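Local coordinates for FdhC (Acinetobacter nosocomialis, PDB 5KTC), which is a sugar N-acyltransferase of the GNAT superfamily, transferring a 3-hydroxybutanoyl group from coenzyme A to a nucleotide-linked amino sugar, at residues A[114-117]-A[118-122]; A[164-167]-A[168-172]; A[152-155]-A[156-159]. All blocks are in the same frame, centred on the assembly; numbering follows the deposited sequence. Where two conformers were deposited one is given.

Contact 1 of 3, residues A[114-117]-A[118-122]; sequences LVYE and AGFST
Y116 and F120, one helical turn apart, lie side by side and point the same way from the helix. Both carry CG beside the backbone N and anti to the carbonyl carbon, and their rings are also turned about the CB-CG bond to nearly the same degree; with both torsions alike, the two ring planes come out only 20° apart. They are slid along each other, with centroids 5.8 Å apart, and barely overlap; the touch is between Y116 CD1 and F120 CE2 at 3.6 Å. F120 CD2 also rests against the carbonyl oxygen of its neighbour, 3.3 Å from Y116 O, the same oxygen that accepts the F120 amide.

Beyond this pair the last turn widens. E117 O takes two backbone amides, that of S121 in the ordinary helical step and that of T122 in a pi-type step. The bond from T122 N to E117 O is 3.0 Å long and nearly straight (166°), lying in the carbonyl plane, whereas S121 N comes in tilted and more bent (139°).

The helix, 107-122, is the crossover of a beta-alpha-beta unit between strands 91-99 and 127-133. Y116 OH is hydrogen-bonded to W94 NE1 of the first strand, and F92 meets F120 edge-to-face. S128 of the second strand touches both side chains, while Y167 of helix 164-173 packs against Y116, F120 and S121.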
loop_
_atom_site.group_PDB
_atom_site.type_symbol
_atom_site.label_atom_id
_atom_site.label_comp_id
_atom_site.label_asym_id
_atom_site.label_seq_id
_atom_site.Cartn_x
_atom_site.Cartn_y
_atom_site.Cartn_z
ATOM N N LEU A 114 -5.054 0.761 5.181
ATOM C CA LEU A 114 -5.437 -0.596 5.065
ATOM C C LEU A 114 -4.187 -1.426 5.030
ATOM O O LEU A 114 -4.173 -2.544 5.550
ATOM C CB LEU A 114 -6.283 -0.809 3.828
ATOM C CG LEU A 114 -7.730 -0.265 3.877
ATOM C CD1 LEU A 114 -8.385 -0.423 2.504
ATOM C CD2 LEU A 114 -8.550 -0.923 4.981
ATOM N N VAL A 115 -3.138 -0.909 4.418
ATOM C CA VAL A 115 -1.813 -1.629 4.518
ATOM C C VAL A 115 -1.422 -1.889 5.948
ATOM O O VAL A 115 -0.995 -3.006 6.289
ATOM C CB VAL A 115 -0.674 -0.913 3.791
ATOM C CG1 VAL A 115 0.714 -1.418 4.254
ATOM C CG2 VAL A 115 -0.898 -0.972 2.285
ATOM N N TYR A 116 -1.488 -0.837 6.770
ATOM C CA TYR A 116 -1.112 -0.993 8.158
ATOM C C TYR A 116 -2.079 -1.907 8.931
ATOM O O TYR A 116 -1.630 -2.619 9.819
ATOM C CB TYR A 116 -0.976 0.399 8.829
ATOM C CG TYR A 116 0.133 1.223 8.229
ATOM C CD1 TYR A 116 1.426 0.678 8.047
ATOM C CD2 TYR A 116 -0.032 2.552 7.890
ATOM C CE1 TYR A 116 2.467 1.423 7.566
ATOM C CE2 TYR A 116 0.999 3.285 7.345
ATOM C CZ TYR A 116 2.253 2.723 7.205
ATOM O OH TYR A 116 3.312 3.407 6.666
ATOM N N GLU A 117 -3.367 -1.878 8.621
ATOM C CA GLU A 117 -4.367 -2.832 9.184
ATOM C C GLU A 117 -3.872 -4.276 8.852
ATOM O O GLU A 117 -3.794 -5.163 9.708
ATOM C CB GLU A 117 -5.794 -2.503 8.602
ATOM C CG GLU A 117 -7.050 -2.790 9.451
ATOM C CD GLU A 117 -8.410 -2.478 8.754
ATOM O OE1 GLU A 117 -9.089 -3.478 8.434
ATOM O OE2 GLU A 117 -8.839 -1.290 8.529
ATOM N N ALA A 118 -3.518 -4.488 7.589
ATOM C CA ALA A 118 -3.108 -5.829 7.153
ATOM C C ALA A 118 -1.864 -6.285 7.867
ATOM O O ALA A 118 -1.775 -7.431 8.398
ATOM C CB ALA A 118 -2.914 -5.855 5.668
ATOM N N GLY A 119 -0.875 -5.402 7.909
ATOM C CA GLY A 119 0.414 -5.763 8.445
ATOM C C GLY A 119 0.413 -5.906 9.932
ATOM O O GLY A 119 0.895 -6.870 10.434
ATOM N N PHE A 120 -0.160 -4.947 10.644
ATOM C CA PHE A 120 -0.069 -4.936 12.102
ATOM C C PHE A 120 -1.146 -5.785 12.749
ATOM O O PHE A 120 -0.855 -6.517 13.706
ATOM C CB PHE A 120 -0.133 -3.511 12.651
ATOM C CG PHE A 120 1.013 -2.666 12.272
ATOM C CD1 PHE A 120 2.309 -3.043 12.559
ATOM C CD2 PHE A 120 0.808 -1.450 11.667
ATOM C CE1 PHE A 120 3.354 -2.213 12.238
ATOM C CE2 PHE A 120 1.867 -0.625 11.340
ATOM C CZ PHE A 120 3.124 -0.980 11.611
ATOM N N SER A 121 -2.391 -5.714 12.265
ATOM C CA SER A 121 -3.401 -6.534 12.911
ATOM C C SER A 121 -3.660 -7.900 12.167
ATOM O O SER A 121 -3.547 -8.935 12.802
ATOM C CB SER A 121 -4.602 -5.699 13.258
ATOM O OG SER A 121 -5.479 -5.777 12.195
ATOM N N THR A 122 -3.919 -7.928 10.866
ATOM C CA THR A 122 -4.161 -9.223 10.177
ATOM C C THR A 122 -2.901 -10.111 10.234
ATOM O O THR A 122 -2.997 -11.306 10.441
ATOM C CB THR A 122 -4.676 -9.085 8.732
ATOM O OG1 THR A 122 -5.826 -8.237 8.663
ATOM C CG2 THR A 122 -5.052 -10.435 8.111
#

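Contact 2 of 3, residues A[164-167]-A[168-172]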
loop_
_atom_site.group_PDB
_atom_site.type_symbol
_atom_site.label_atom_id
_atom_site.label_comp_id
_atom_site.label_asym_id
_atom_site.label_seq_id
_atom_site.Cartn_x
_atom_site.Cartn_y
_atom_site.Cartn_z
ATOM N N LYS A 164 4.011 0.093 14.991
ATOM C CA LYS A 164 2.658 -0.412 15.311
ATOM C C LYS A 164 1.933 0.564 16.252
ATOM O O LYS A 164 0.775 0.767 16.123
ATOM C CB LYS A 164 2.743 -1.814 15.931
ATOM C CG LYS A 164 1.413 -2.420 16.277
ATOM C CD LYS A 164 1.460 -3.879 16.696
ATOM C CE LYS A 164 0.042 -4.437 16.693
ATOM N NZ LYS A 164 0.034 -5.776 17.355
ATOM N N SER A 165 2.659 1.121 17.196
ATOM C CA SER A 165 2.143 2.128 18.130
ATOM C C SER A 165 1.514 3.352 17.454
ATOM O O SER A 165 0.490 3.875 17.903
ATOM C CB SER A 165 3.233 2.565 19.109
ATOM O OG SER A 165 4.195 3.360 18.470
ATOM N N LYS A 166 2.094 3.795 16.347
ATOM C CA LYS A 166 1.541 4.914 15.651
ATOM C C LYS A 166 0.286 4.526 14.903
ATOM O O LYS A 166 -0.660 5.364 14.751
ATOM C CB LYS A 166 2.544 5.513 14.689
ATOM C CG LYS A 166 2.036 6.719 13.911
ATOM C CD LYS A 166 1.653 7.921 14.781
ATOM C CE LYS A 166 2.871 8.533 15.464
ATOM N NZ LYS A 166 2.452 9.614 16.408
ATOM N N TYR A 167 0.287 3.315 14.345
ATOM C CA TYR A 167 -0.910 2.810 13.659
ATOM C C TYR A 167 -2.104 2.760 14.618
ATOM O O TYR A 167 -3.230 3.115 14.223
ATOM C CB TYR A 167 -0.668 1.417 13.047
ATOM C CG TYR A 167 -1.871 0.488 13.006
ATOM C CD1 TYR A 167 -2.828 0.570 12.009
ATOM C CD2 TYR A 167 -1.987 -0.496 13.951
ATOM C CE1 TYR A 167 -3.912 -0.321 11.986
ATOM C CE2 TYR A 167 -3.029 -1.355 13.961
ATOM C CZ TYR A 167 -4.007 -1.272 12.990
ATOM O OH TYR A 167 -5.038 -2.188 13.118
ATOM N N LYS A 168 -1.861 2.331 15.859
ATOM C CA LYS A 168 -2.950 2.318 16.834
ATOM C C LYS A 168 -3.519 3.728 17.156
ATOM O O LYS A 168 -4.753 3.890 17.198
ATOM C CB LYS A 168 -2.519 1.629 18.091
ATOM C CG LYS A 168 -2.281 0.159 17.901
ATOM C CD LYS A 168 -1.735 -0.473 19.180
ATOM C CE LYS A 168 -2.407 -1.797 19.474
ATOM N NZ LYS A 168 -1.402 -2.797 19.889
ATOM N N GLU A 169 -2.688 4.752 17.294
ATOM C CA GLU A 169 -3.240 6.107 17.392
ATOM C C GLU A 169 -4.026 6.458 16.116
ATOM O O GLU A 169 -5.200 6.846 16.128
ATOM C CB GLU A 169 -2.151 7.142 17.622
ATOM C CG GLU A 169 -1.269 6.997 18.885
ATOM C CD GLU A 169 0.021 7.833 18.753
ATOM O OE1 GLU A 169 -0.023 8.900 18.084
ATOM O OE2 GLU A 169 1.107 7.424 19.253
ATOM N N ASN A 170 -3.411 6.238 14.983
ATOM C CA ASN A 170 -4.062 6.596 13.752
ATOM C C ASN A 170 -5.481 5.974 13.466
ATOM O O ASN A 170 -6.276 6.572 12.719
ATOM C CB ASN A 170 -3.095 6.390 12.595
ATOM C CG ASN A 170 -1.961 7.419 12.603
ATOM O OD1 ASN A 170 -1.808 8.185 13.529
ATOM N ND2 ASN A 170 -1.158 7.392 11.581
ATOM N N LYS A 171 -5.777 4.802 14.031
ATOM C CA LYS A 171 -7.102 4.188 13.904
ATOM C C LYS A 171 -8.196 5.121 14.433
ATOM O O LYS A 171 -9.237 5.194 13.813
ATOM C CB LYS A 171 -7.174 2.787 14.557
ATOM C CG LYS A 171 -6.913 1.642 13.563
ATOM C CD LYS A 171 -7.421 0.284 14.082
ATOM C CE LYS A 171 -6.825 -0.011 15.453
ATOM N NZ LYS A 171 -6.670 -1.470 15.657
ATOM N N ILE A 172 -7.938 5.836 15.522
ATOM C CA ILE A 172 -8.918 6.763 16.082
ATOM C C ILE A 172 -8.978 8.091 15.281
ATOM O O ILE A 172 -10.022 8.507 14.796
ATOM C CB ILE A 172 -8.616 7.051 17.544
ATOM C CG1 ILE A 172 -8.535 5.716 18.331
ATOM C CG2 ILE A 172 -9.651 7.989 18.166
ATOM C CD1 ILE A 172 -7.289 5.612 19.217
HETATM O O HOH W 1 3.763 5.913 18.096
#
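K171 folds back along the helix to the Y167 phenol, and K171 NZ donates to Y167 OH at 3.1 Å. Its aliphatic part travels beside the far half of the ring: K171 CG lies 3.9 Å from Y167 CE1, and CD and CE approach CZ and OH. A bend at chi3 brings the ammonium round to the hydroxyl. At the near end of the same ring, K164 O sits in plane at the edge.

K166 leaves with CG anti to the backbone N, then bends at chi2 and chi3 (62° and 67°), and this curl carries NZ to the E169 carboxylate. The salt bridge, K166 NZ to E169 OE1 at 3.1 Å, comes from the syn side, 29° out of the carboxylate plane. The other carboxylate oxygen, E169 OE2, receives a long bond of 3.3 Å from a water that also lies 2.6 Å from S165 OG. The K166 chain also leans on N170, with K166 CD 3.7 Å from N170 OD1; N170 ND2 is held by M146 O. By contrast, the ammonium groups of K164 and K168 stand 4.2 Å apart, a proximity likely to be mildly unfavourable, possibly eased by a long, weak ion pair of K164 with E126.

Helical bonds from i+4 amides to i carbonyls set these spacings, N170 N to K166 O being the straightest. Salt bridges at i, i+3 are familiar in helices; this helix turns charged residues outward and the buried Y167 and N170 toward the protein. Y167 packs against F120 and F162, placing the helix on the GNAT-family core.

Contact 3 of 3, residues A[152-155]-A[156-159]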
loop_
_atom_site.group_PDB
_atom_site.type_symbol
_atom_site.label_atom_id
_atom_site.label_comp_id
_atom_site.label_asym_id
_atom_site.label_seq_id
_atom_site.Cartn_x
_atom_site.Cartn_y
_atom_site.Cartn_z
ATOM N N SER A 152 16.827 7.477 7.956
ATOM C CA SER A 152 18.145 7.573 7.220
ATOM C C SER A 152 18.011 7.612 5.699
ATOM O O SER A 152 16.963 8.008 5.242
ATOM C CB SER A 152 19.030 6.364 7.472
ATOM O OG SER A 152 18.625 5.330 6.641
ATOM N N GLU A 153 19.032 7.119 4.945
ATOM C CA GLU A 153 19.192 7.486 3.503
ATOM C C GLU A 153 20.396 6.906 2.720
ATOM O O GLU A 153 21.257 6.190 3.257
ATOM C CB GLU A 153 19.213 8.970 3.371
ATOM C CG GLU A 153 20.597 9.530 3.534
ATOM C CD GLU A 153 20.481 10.920 3.922
ATOM O OE1 GLU A 153 20.223 11.794 3.085
ATOM O OE2 GLU A 153 20.543 11.086 5.123
ATOM N N ASP A 154 20.382 7.194 1.412
ATOM C CA ASP A 154 21.508 6.984 0.531
ATOM C C ASP A 154 21.424 7.964 -0.657
ATOM O O ASP A 154 20.759 8.994 -0.582
ATOM C CB ASP A 154 21.601 5.540 0.127
ATOM C CG ASP A 154 20.393 5.049 -0.577
ATOM O OD1 ASP A 154 19.620 5.896 -1.107
ATOM O OD2 ASP A 154 20.275 3.826 -0.652
ATOM N N ASP A 155 22.145 7.702 -1.722
ATOM C CA ASP A 155 22.118 8.669 -2.884
ATOM C C ASP A 155 20.693 8.820 -3.523
ATOM O O ASP A 155 20.326 9.874 -4.043
ATOM C CB ASP A 155 23.107 8.130 -3.931
ATOM C CG ASP A 155 24.547 8.291 -3.494
ATOM O OD1 ASP A 155 24.809 9.125 -2.614
ATOM O OD2 ASP A 155 25.417 7.622 -4.064
ATOM N N GLU A 156 19.888 7.776 -3.388
ATOM C CA GLU A 156 18.581 7.669 -4.061
ATOM C C GLU A 156 17.368 7.928 -3.195
ATOM O O GLU A 156 16.389 8.527 -3.665
ATOM C CB GLU A 156 18.378 6.255 -4.519
ATOM C CG GLU A 156 19.247 5.779 -5.593
ATOM C CD GLU A 156 19.045 4.305 -5.865
ATOM O OE1 GLU A 156 20.031 3.770 -6.417
ATOM O OE2 GLU A 156 17.956 3.681 -5.594
ATOM N N ASN A 157 17.419 7.407 -1.966
ATOM C CA ASN A 157 16.242 7.231 -1.077
ATOM C C ASN A 157 16.350 7.854 0.287
ATOM O O ASN A 157 17.451 8.117 0.801
ATOM C CB ASN A 157 16.069 5.728 -0.787
ATOM C CG ASN A 157 15.766 4.906 -2.014
ATOM O OD1 ASN A 157 15.110 5.395 -2.913
ATOM N ND2 ASN A 157 16.243 3.656 -2.066
ATOM N N ILE A 158 15.190 8.099 0.865
ATOM C CA ILE A 158 15.023 8.224 2.271
ATOM C C ILE A 158 14.326 6.955 2.765
ATOM O O ILE A 158 13.412 6.435 2.113
ATOM C CB ILE A 158 14.336 9.494 2.643
ATOM C CG1 ILE A 158 15.221 10.673 2.205
ATOM C CG2 ILE A 158 14.095 9.552 4.181
ATOM C CD1 ILE A 158 14.463 11.969 2.197
ATOM N N TYR A 159 14.847 6.416 3.895
ATOM C CA TYR A 159 14.389 5.152 4.484
ATOM C C TYR A 159 13.577 5.486 5.719
ATOM O O TYR A 159 13.978 6.349 6.543
ATOM C CB TYR A 159 15.580 4.287 4.871
ATOM C CG TYR A 159 16.294 3.861 3.682
ATOM C CD1 TYR A 159 15.849 2.784 2.963
ATOM C CD2 TYR A 159 17.361 4.622 3.174
ATOM C CE1 TYR A 159 16.418 2.431 1.792
ATOM C CE2 TYR A 159 17.973 4.256 2.005
ATOM C CZ TYR A 159 17.527 3.182 1.319
ATOM O OH TYR A 159 18.055 2.753 0.113
#
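Y159 and D154 meet through a short hydrogen bond, Y159 OH to D154 OD2 at 2.6 Å. The carboxylate stands nearly upright to the ring, at 85° to it; D154 OD2 lies at the ring edge, and the hydroxyl reaches it from above the carboxylate plane. N157 ND2 donates to the same hydroxyl, 3.0 Å from Y159 OH and almost straight (171°), with the phenol oxygen in the amide plane; that oxygen thus gives one hydrogen bond and takes another. The other carboxylate oxygen, D154 OD1, closes the turn: it accepts N157 N at 2.8 Å, almost head-on, and E156 N at 3.0 Å from above the plane.

Backbone bonds run down the beta hairpin of strands 149-153 and 157-163, at the edge of the central sheet. D154 N reaches N157 O, Y159 N reaches S152 O at 3.0 Å, and the return bond, S152 N to Y159 O, is weak. S152 and Y159 form an antiparallel hydrogen-bonded pair; E153 and I158, on the opposite face, a non-hydrogen-bonded one.

Apolar contact is slighter: Y159 CD2 lies 3.4 Å from E153 CA. The E153 carboxylate forms a salt bridge with K134, whose NZ also binds D154 O.

In the fold
Following the chain, contact 1 comes first, on helix 107-122 between strands 91-99 and 127-133; contact 3 follows at the tip of the hairpin 149-153/157-163, and contact 2 begins where strand 157-163 passes straight into helix 164-173. All three are local and in series, so none nests in or crosses another, and only contact 3 closes a loop, the tight turn between its strands. Contacts 1 and 2 touch, F120 CD2 lying 3.5 Å from Y167 CB, and so join the crossover helix to the helix after the last strand. Contact 3 lies about 25 Å from both, centre to centre, but strand 157-163, beside 127-133 in the sheet, links it to them.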